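Local coordinates for SmhA (Serratia marcescens, PDB 7A27), which probably serves as one component of the tripartite alpha-pore-forming toxin Smh, captured here in its soluble form, at residues 66-69 against 70-74; 150-153 against 154-158; 166-169 against 170-174. One frame throughout, in Å; residues are numbered along the deposited sequence.

Contact 1 of 3, residues 66-69 against 70-74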
ATOM      1  N   GLN A  66      -2.381  13.242   3.756  1.00 72.24           N
ATOM      2  CA  GLN A  66      -1.081  13.969   3.771  1.00 73.36           C
ATOM      3  C   GLN A  66      -0.093  13.213   4.673  1.00 72.61           C
ATOM      4  O   GLN A  66       1.035  12.990   4.225  1.00 74.06           O
ATOM      5  CB  GLN A  66      -1.271  15.414   4.226  1.00 74.91           C
ATOM      6  CG  GLN A  66       0.016  16.189   4.501  1.00 76.00           C
ATOM      7  CD  GLN A  66      -0.281  17.583   5.003  1.00 78.04           C
ATOM      8  OE1 GLN A  66      -1.171  18.275   4.503  1.00 77.87           O
ATOM      9  NE2 GLN A  66       0.475  18.024   5.996  1.00 79.51           N
ATOM     10  N   VAL A  67      -0.502  12.807   5.876  1.00 70.98           N
ATOM     11  CA  VAL A  67       0.401  12.092   6.823  1.00 71.08           C
ATOM     12  C   VAL A  67       0.912  10.805   6.158  1.00 70.56           C
ATOM     13  O   VAL A  67       2.144  10.582   6.141  1.00 71.83           O
ATOM     14  CB  VAL A  67      -0.258  11.821   8.182  1.00 71.14           C
ATOM     15  CG1 VAL A  67       0.583  10.879   9.020  1.00 71.18           C
ATOM     16  CG2 VAL A  67      -0.481  13.105   8.957  1.00 73.77           C
ATOM     17  N   PHE A  68       0.019   9.980   5.629  1.00 69.50           N
ATOM     18  CA  PHE A  68       0.417   8.740   4.926  1.00 69.38           C
ATOM     19  C   PHE A  68       1.407   9.075   3.801  1.00 72.16           C
ATOM     20  O   PHE A  68       2.496   8.478   3.756  1.00 73.06           O
ATOM     21  CB  PHE A  68      -0.777   7.997   4.328  1.00 68.27           C
ATOM     22  CG  PHE A  68      -0.375   6.688   3.695  1.00 67.01           C
ATOM     23  CD1 PHE A  68      -0.184   5.563   4.472  1.00 66.77           C
ATOM     24  CD2 PHE A  68      -0.138   6.589   2.338  1.00 67.00           C
ATOM     25  CE1 PHE A  68       0.222   4.370   3.902  1.00 66.66           C
ATOM     26  CE2 PHE A  68       0.229   5.377   1.768  1.00 66.54           C
ATOM     27  CZ  PHE A  68       0.424   4.277   2.549  1.00 65.92           C
ATOM     28  N   LYS A  69       1.053  10.023   2.938  1.00 73.72           N
ATOM     29  CA  LYS A  69       1.810  10.378   1.710  1.00 75.92           C
ATOM     30  C   LYS A  69       3.229  10.855   2.049  1.00 78.14           C
ATOM     31  O   LYS A  69       4.165  10.354   1.405  1.00 77.83           O
ATOM     32  CB  LYS A  69       1.048  11.456   0.932  1.00 77.53           C
ATOM     33  CG  LYS A  69       1.457  11.616  -0.522  1.00 79.24           C
ATOM     34  CD  LYS A  69       0.986  12.914  -1.144  1.00 80.22           C
ATOM     35  CE  LYS A  69       1.707  13.176  -2.443  1.00 81.72           C
ATOM     36  NZ  LYS A  69       1.746  14.612  -2.782  1.00 84.55           N
ATOM     37  N   GLN A  70       3.380  11.772   3.021  1.00 81.38           N
ATOM     38  CA  GLN A  70       4.660  12.467   3.354  1.00 84.78           C
ATOM     39  C   GLN A  70       5.471  11.744   4.437  1.00 85.38           C
ATOM     40  O   GLN A  70       6.708  11.707   4.274  1.00 89.40           O
ATOM     41  CB  GLN A  70       4.401  13.925   3.750  1.00 86.98           C
ATOM     42  CG  GLN A  70       3.886  14.745   2.561  1.00 89.33           C
ATOM     43  CD  GLN A  70       3.552  16.187   2.859  1.00 93.64           C
ATOM     44  OE1 GLN A  70       3.945  16.737   3.883  1.00 97.69           O
ATOM     45  NE2 GLN A  70       2.828  16.824   1.955  1.00 94.73           N
ATOM     46  N   ASN A  71       4.834  11.195   5.484  1.00 82.94           N
ATOM     47  CA  ASN A  71       5.546  10.547   6.627  1.00 81.13           C
ATOM     48  C   ASN A  71       5.609   9.016   6.490  1.00 76.85           C
ATOM     49  O   ASN A  71       6.728   8.472   6.455  1.00 73.79           O
ATOM     50  CB  ASN A  71       4.930  10.945   7.969  1.00 83.48           C
ATOM     51  CG  ASN A  71       5.018  12.439   8.215  1.00 88.52           C
ATOM     52  OD1 ASN A  71       5.287  13.214   7.292  1.00 92.43           O
ATOM     53  ND2 ASN A  71       4.817  12.868   9.455  1.00 90.10           N
ATOM     54  N   THR A  72       4.460   8.340   6.456  1.00 73.09           N
ATOM     55  CA  THR A  72       4.370   6.855   6.456  1.00 71.01           C
ATOM     56  C   THR A  72       5.088   6.242   5.240  1.00 69.21           C
ATOM     57  O   THR A  72       5.722   5.185   5.399  1.00 68.51           O
ATOM     58  CB  THR A  72       2.917   6.379   6.511  1.00 69.37           C
ATOM     59  OG1 THR A  72       2.157   7.237   7.361  1.00 70.90           O
ATOM     60  CG2 THR A  72       2.818   4.961   7.009  1.00 68.68           C
ATOM     61  N   VAL A  73       4.985   6.831   4.056  1.00 68.93           N
ATOM     62  CA  VAL A  73       5.683   6.282   2.859  1.00 69.33           C
ATOM     63  C   VAL A  73       7.195   6.304   3.122  1.00 69.69           C
ATOM     64  O   VAL A  73       7.860   5.319   2.794  1.00 67.71           O
ATOM     65  CB  VAL A  73       5.321   7.031   1.562  1.00 70.87           C
ATOM     66  CG1 VAL A  73       6.256   6.659   0.415  1.00 71.49           C
ATOM     67  CG2 VAL A  73       3.873   6.788   1.160  1.00 70.43           C
ATOM     68  N   ALA A  74       7.712   7.394   3.703  1.00 72.42           N
ATOM     69  CA  ALA A  74       9.149   7.581   4.025  1.00 72.61           C
ATOM     70  C   ALA A  74       9.563   6.517   5.046  1.00 71.36           C
ATOM     71  O   ALA A  74      10.626   5.904   4.848  1.00 71.16           O
ATOM     72  CB  ALA A  74       9.416   8.989   4.508  1.00 73.25           C
TER
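V67 and F68 meet N71, T72 and V73 where helix 48-96 makes a wider pi-type turn, which the backbone bonds locate. Before it the spacing is still that of an alpha helix, with Q70 N donating to Q66 O at 2.9 Å. V67 O then accepts twice, from N71 N at 2.8 Å and from T72 N at 3.2 Å. The two donors approach from opposite faces of the V67 carbonyl plane, so this one oxygen serves both the four-residue and the five-residue spacing. F68 O continues the longer step, taking V73 N at 3.0 Å nearly along its C=O axis. Such a local widening is a recognised variation in long helices, here the antiparallel helices of an elongated bundle consistent with the ClyA-like toxins. The F68 side chain, with CG anti to the backbone N (chi1 -176°), leaves the helix outward but leans forward, its ring meeting T72 and V73 and crossing both at about a right angle. Its CD1 lies 3.8 Å from T72 CB, while CE2 meets V73 CG2 at 4.0 Å; both partners approach the ring obliquely. The same buried ring packs on N28 and S32 of helix 14-37, whereas T72 reaches L133 of helix 104-155. V73 lies about 8 Å, side chain to side chain, from N359, seen to bind calcium in a structure of this protein, though none is bound here. On the exposed flank the extended chains of Q66 and Q70 pass at a slant to each other, amide planes 16° apart. Q70 NE2 approaches Q66 CG at 3.8 Å.

Contact 2 of 3, residues 150-153 against 154-158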
ATOM      1  N   VAL A 150     -23.857   8.530  10.323  1.00 81.70           N
ATOM      2  CA  VAL A 150     -24.432   9.853   9.933  1.00 82.30           C
ATOM      3  C   VAL A 150     -25.185   9.689   8.606  1.00 83.17           C
ATOM      4  O   VAL A 150     -26.326  10.203   8.505  1.00 85.04           O
ATOM      5  CB  VAL A 150     -23.359  10.959   9.869  1.00 80.30           C
ATOM      6  CG1 VAL A 150     -23.872  12.230   9.203  1.00 80.86           C
ATOM      7  CG2 VAL A 150     -22.791  11.267  11.244  1.00 81.11           C
ATOM      8  N   ILE A 151     -24.580   9.015   7.624  1.00 83.02           N
ATOM      9  CA  ILE A 151     -25.211   8.755   6.294  1.00 83.89           C
ATOM     10  C   ILE A 151     -26.447   7.879   6.510  1.00 85.25           C
ATOM     11  O   ILE A 151     -27.488   8.138   5.869  1.00 85.75           O
ATOM     12  CB  ILE A 151     -24.223   8.088   5.309  1.00 82.23           C
ATOM     13  CG1 ILE A 151     -23.105   9.051   4.909  1.00 81.09           C
ATOM     14  CG2 ILE A 151     -24.950   7.541   4.084  1.00 82.50           C
ATOM     15  CD1 ILE A 151     -22.164   8.524   3.849  1.00 79.37           C
ATOM     16  N   ASP A 152     -26.322   6.881   7.384  1.00 86.55           N
ATOM     17  CA  ASP A 152     -27.373   5.867   7.622  1.00 88.42           C
ATOM     18  C   ASP A 152     -28.612   6.503   8.248  1.00 89.55           C
ATOM     19  O   ASP A 152     -29.711   6.250   7.729  1.00 89.97           O
ATOM     20  CB  ASP A 152     -26.871   4.677   8.433  1.00 88.86           C
ATOM     21  CG  ASP A 152     -27.503   3.440   7.820  1.00 91.26           C
ATOM     22  OD1 ASP A 152     -27.140   3.170   6.634  1.00 90.06           O
ATOM     23  OD2 ASP A 152     -28.427   2.822   8.466  1.00 94.16           O
ATOM     24  N   ALA A 153     -28.441   7.310   9.297  1.00 89.65           N
ATOM     25  CA  ALA A 153     -29.537   8.039   9.984  1.00 91.17           C
ATOM     26  C   ALA A 153     -30.347   8.843   8.958  1.00 90.25           C
ATOM     27  O   ALA A 153     -31.574   8.835   9.042  1.00 90.71           O
ATOM     28  CB  ALA A 153     -28.971   8.930  11.063  1.00 92.10           C
ATOM     29  N   ILE A 154     -29.669   9.481   8.004  1.00 89.30           N
ATOM     30  CA  ILE A 154     -30.297  10.295   6.919  1.00 90.55           C
ATOM     31  C   ILE A 154     -31.091   9.368   5.992  1.00 90.48           C
ATOM     32  O   ILE A 154     -32.283   9.685   5.732  1.00 92.29           O
ATOM     33  CB  ILE A 154     -29.230  11.105   6.149  1.00 89.44           C
ATOM     34  CG1 ILE A 154     -28.550  12.126   7.065  1.00 91.43           C
ATOM     35  CG2 ILE A 154     -29.795  11.753   4.888  1.00 88.53           C
ATOM     36  CD1 ILE A 154     -27.312  12.740   6.472  1.00 91.36           C
ATOM     37  N   GLU A 155     -30.467   8.271   5.527  1.00 88.03           N
ATOM     38  CA  GLU A 155     -31.071   7.309   4.563  1.00 87.17           C
ATOM     39  C   GLU A 155     -32.300   6.622   5.176  1.00 89.31           C
ATOM     40  O   GLU A 155     -33.281   6.488   4.436  1.00 90.94           O
ATOM     41  CB  GLU A 155     -30.042   6.286   4.082  1.00 84.62           C
ATOM     42  CG  GLU A 155     -29.096   6.817   3.019  1.00 82.75           C
ATOM     43  CD  GLU A 155     -28.054   5.810   2.516  1.00 81.12           C
ATOM     44  OE1 GLU A 155     -27.973   4.690   3.082  1.00 80.92           O
ATOM     45  OE2 GLU A 155     -27.326   6.126   1.540  1.00 78.89           O
ATOM     46  N   GLN A 156     -32.263   6.241   6.461  1.00 90.57           N
ATOM     47  CA  GLN A 156     -33.368   5.537   7.178  1.00 93.82           C
ATOM     48  C   GLN A 156     -34.666   6.347   7.178  1.00 94.49           C
ATOM     49  O   GLN A 156     -35.687   5.749   7.523  1.00 95.29           O
ATOM     50  CB  GLN A 156     -33.032   5.235   8.644  1.00 96.71           C
ATOM     51  CG  GLN A 156     -32.029   4.093   8.835  1.00 97.15           C
ATOM     52  CD  GLN A 156     -32.527   2.702   8.498  1.00 97.64           C
ATOM     53  OE1 GLN A 156     -33.652   2.482   8.047  1.00 99.14           O
ATOM     54  NE2 GLN A 156     -31.660   1.735   8.720  1.00 96.31           N
ATOM     55  N   GLY A 157     -34.629   7.631   6.813  1.00 93.95           N
ATOM     56  CA  GLY A 157     -35.814   8.511   6.810  1.00 95.71           C
ATOM     57  C   GLY A 157     -36.259   8.898   5.414  1.00 95.14           C
ATOM     58  O   GLY A 157     -37.167   9.742   5.323  1.00 96.33           O
ATOM     59  N   LEU A 158     -35.667   8.314   4.369  1.00 93.73           N
ATOM     60  CA  LEU A 158     -36.008   8.623   2.952  1.00 94.38           C
ATOM     61  C   LEU A 158     -37.194   7.772   2.482  1.00 97.02           C
ATOM     62  O   LEU A 158     -37.401   6.676   3.051  1.00 98.26           O
ATOM     63  CB  LEU A 158     -34.809   8.317   2.050  1.00 92.02           C
ATOM     64  CG  LEU A 158     -33.528   9.103   2.318  1.00 90.36           C
ATOM     65  CD1 LEU A 158     -32.413   8.617   1.404  1.00 87.97           C
ATOM     66  CD2 LEU A 158     -33.755  10.600   2.136  1.00 90.72           C
TER
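V150, I151 and D152 present their carbonyls to I154, E155 and Q156 in the last turns of helix 104-155, where the chain passes into a type I beta turn from E155 to L158. The four-residue spacing is clear in E155 N to I151 O at 3.0 Å and in Q156 N to D152 O at 2.8 Å. The preceding I154 N to V150 O bond is weak. The turn is closed by L158 N on E155 O at 3.0 Å, and it leads from this helix of the elongated helical bundle, consistent with ClyA-like toxins, into helix 160-188. I151, which is buried, and E155 lie side by side and point the same way, E155 OE2 standing 3.8 Å from I151 CG2. That carboxylate has its main partner on another helix: OE2 forms a salt bridge with K278 NZ of helix 272-299, the helix whose L274 also receives I151 and I154. V150 and I154 touch more loosely through CG1 and CD1, and I154 continues onto L50 of helix 48-96. D152 sits on the exposed side, its OD1 4.0 Å from E155 OE1. The carboxylate planes are 60° apart, and the proximity of like charges would be expected to cost some energy, which K278 may partly offset. Q156 bends back at its second torsion (chi2 -70°), which brings its amide close to the D152 carboxylate. The amide plane stands 80° from the carboxylate plane, and Q156 NE2 makes a weak hydrogen bond to D152 OD2 at 3.4 Å.

Contact 3 of 3, residues 166-169 against 170-174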
ATOM      1  N   ALA A 166     -30.051   5.652  -3.857  1.00 80.31           N
ATOM      2  CA  ALA A 166     -28.899   5.603  -2.934  1.00 79.26           C
ATOM      3  C   ALA A 166     -28.212   4.238  -3.008  1.00 79.09           C
ATOM      4  O   ALA A 166     -26.967   4.213  -2.913  1.00 75.51           O
ATOM      5  CB  ALA A 166     -29.331   5.898  -1.517  1.00 80.04           C
ATOM      6  N   GLN A 167     -28.991   3.151  -3.105  1.00 81.00           N
ATOM      7  CA  GLN A 167     -28.456   1.766  -3.171  1.00 80.81           C
ATOM      8  C   GLN A 167     -27.736   1.606  -4.511  1.00 79.61           C
ATOM      9  O   GLN A 167     -26.634   1.052  -4.508  1.00 79.29           O
ATOM     10  CB  GLN A 167     -29.556   0.725  -3.005  1.00 83.77           C
ATOM     11  CG  GLN A 167     -29.059  -0.664  -2.609  1.00 85.09           C
ATOM     12  CD  GLN A 167     -30.054  -1.716  -3.061  1.00 89.21           C
ATOM     13  OE1 GLN A 167     -30.341  -1.837  -4.257  1.00 90.36           O
ATOM     14  NE2 GLN A 167     -30.613  -2.470  -2.116  1.00 91.42           N
ATOM     15  N   THR A 168     -28.326   2.091  -5.608  1.00 78.94           N
ATOM     16  CA  THR A 168     -27.721   2.041  -6.967  1.00 77.46           C
ATOM     17  C   THR A 168     -26.308   2.621  -6.880  1.00 76.66           C
ATOM     18  O   THR A 168     -25.381   1.985  -7.405  1.00 78.51           O
ATOM     19  CB  THR A 168     -28.562   2.784  -8.012  1.00 76.42           C
ATOM     20  OG1 THR A 168     -29.842   2.156  -8.074  1.00 77.62           O
ATOM     21  CG2 THR A 168     -27.936   2.759  -9.387  1.00 75.59           C
ATOM     22  N   ILE A 169     -26.163   3.761  -6.203  1.00 75.25           N
ATOM     23  CA  ILE A 169     -24.862   4.462  -6.001  1.00 73.98           C
ATOM     24  C   ILE A 169     -23.938   3.577  -5.154  1.00 73.83           C
ATOM     25  O   ILE A 169     -22.810   3.336  -5.586  1.00 71.58           O
ATOM     26  CB  ILE A 169     -25.097   5.858  -5.391  1.00 73.74           C
ATOM     27  CG1 ILE A 169     -25.710   6.795  -6.436  1.00 74.84           C
ATOM     28  CG2 ILE A 169     -23.820   6.433  -4.793  1.00 73.11           C
ATOM     29  CD1 ILE A 169     -26.214   8.095  -5.877  1.00 75.57           C
ATOM     30  N   ALA A 170     -24.400   3.090  -4.005  1.00 75.50           N
ATOM     31  CA  ALA A 170     -23.599   2.253  -3.080  1.00 74.87           C
ATOM     32  C   ALA A 170     -23.073   1.043  -3.846  1.00 74.91           C
ATOM     33  O   ALA A 170     -21.893   0.752  -3.707  1.00 75.23           O
ATOM     34  CB  ALA A 170     -24.419   1.843  -1.877  1.00 75.59           C
ATOM     35  N   GLU A 171     -23.926   0.402  -4.654  1.00 76.82           N
ATOM     36  CA  GLU A 171     -23.603  -0.818  -5.439  1.00 77.92           C
ATOM     37  C   GLU A 171     -22.554  -0.483  -6.496  1.00 76.60           C
ATOM     38  O   GLU A 171     -21.629  -1.278  -6.650  1.00 78.12           O
ATOM     39  CB  GLU A 171     -24.867  -1.455  -6.029  1.00 82.00           C
ATOM     40  CG  GLU A 171     -25.615  -2.291  -4.997  1.00 84.99           C
ATOM     41  CD  GLU A 171     -26.901  -2.975  -5.432  1.00 89.98           C
ATOM     42  OE1 GLU A 171     -27.621  -2.402  -6.328  1.00 90.55           O
ATOM     43  OE2 GLU A 171     -27.177  -4.096  -4.870  1.00 92.47           O
ATOM     44  N   LEU A 172     -22.681   0.648  -7.186  1.00 74.79           N
ATOM     45  CA  LEU A 172     -21.718   1.075  -8.237  1.00 74.47           C
ATOM     46  C   LEU A 172     -20.344   1.381  -7.625  1.00 73.93           C
ATOM     47  O   LEU A 172     -19.352   0.938  -8.213  1.00 72.77           O
ATOM     48  CB  LEU A 172     -22.296   2.273  -8.995  1.00 74.57           C
ATOM     49  CG  LEU A 172     -23.408   1.905  -9.976  1.00 76.12           C
ATOM     50  CD1 LEU A 172     -24.198   3.128 -10.436  1.00 76.49           C
ATOM     51  CD2 LEU A 172     -22.815   1.162 -11.175  1.00 76.26           C
ATOM     52  N   ASN A 173     -20.270   2.109  -6.505  1.00 74.10           N
ATOM     53  CA  ASN A 173     -18.985   2.411  -5.816  1.00 73.20           C
ATOM     54  C   ASN A 173     -18.293   1.084  -5.456  1.00 73.30           C
ATOM     55  O   ASN A 173     -17.069   1.002  -5.608  1.00 70.80           O
ATOM     56  CB  ASN A 173     -19.175   3.300  -4.586  1.00 72.44           C
ATOM     57  CG  ASN A 173     -19.556   4.735  -4.890  1.00 72.77           C
ATOM     58  OD1 ASN A 173     -19.014   5.376  -5.793  1.00 72.31           O
ATOM     59  ND2 ASN A 173     -20.461   5.269  -4.090  1.00 73.14           N
ATOM     60  N   GLU A 174     -19.053   0.082  -5.006  1.00 76.52           N
ATOM     61  CA  GLU A 174     -18.522  -1.252  -4.632  1.00 79.50           C
ATOM     62  C   GLU A 174     -17.951  -1.942  -5.882  1.00 79.97           C
ATOM     63  O   GLU A 174     -16.895  -2.575  -5.751  1.00 79.74           O
ATOM     64  CB  GLU A 174     -19.584  -2.095  -3.924  1.00 83.25           C
ATOM     65  CG  GLU A 174     -19.317  -2.303  -2.437  1.00 87.16           C
ATOM     66  CD  GLU A 174     -20.154  -3.390  -1.749  1.00 92.26           C
ATOM     67  OE1 GLU A 174     -21.375  -3.548  -2.106  1.00 94.33           O
ATOM     68  OE2 GLU A 174     -19.592  -4.100  -0.841  1.00 93.77           O
TER
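Four backbone hydrogen bonds join A166-I169 to A170-E174, consecutive turns of helix 160-188. A170 N donates to A166 O, and E171 N follows on Q167 O at 2.8 Å. L172 N bonds to T168 O at 3.0 Å, and N173 N reaches I169 O at 3.0 Å with a nearly straight N-H...O angle of 171°. All four join residues four apart, the evidence for a regular alpha helix here.

Among the polar side chains, Q167 and E171 cross obliquely on the exposed flank, the amide plane turned 40° from the carboxylate plane. Q167 OE1 and E171 OE1 come within 3.5 Å, but both are acceptors, so no hydrogen bond joins them. Q167 OE1 instead accepts from Q164 NE2, one turn earlier, and T168 OG1 is hydrogen-bonded to Q164 O.

Side-chain packing runs through two pairs that lie side by side and point the same way. T168 places its methyl CG2 anti to the backbone N, from where it meets L172 CD1 at 3.9 Å. The second pair sets a methyl against an amide, I169 CG2 lying 3.6 Å from N173 ND2. ND2 is also near I169 O, yet the angle is too poor for a hydrogen bond.

I169 also packs on A263, Y264 and L267 of helix 247-268, while N173 touches Y264 and A282, the latter on helix 272-299. Buried A166 and I169 face helices 247-268 and 272-299, whereas Q167 and E171 lie on the exposed flank, the amphipathic division typical of a helix in an antiparallel helical bundle such as that of ClyA-like toxins.

From the N terminus the three contacts come in series, with none nested in or crossing another, and each lies within a continuous stretch, so none closes a long loop. Contact 1 falls within helix 48-96, against helices 14-37 and 104-155. Contact 2 follows at the end of helix 104-155, its centre 34 Å from that of contact 1, and contact 3 follows on helix 160-188, after the turn. Contacts 2 and 3 have centres 15 Å apart and touch directly, E155 OE2 lying 3.7 Å from A166 CB. Helix 272-299 ties them further, because K278 pairs with E155 and also packs on A166 and I169.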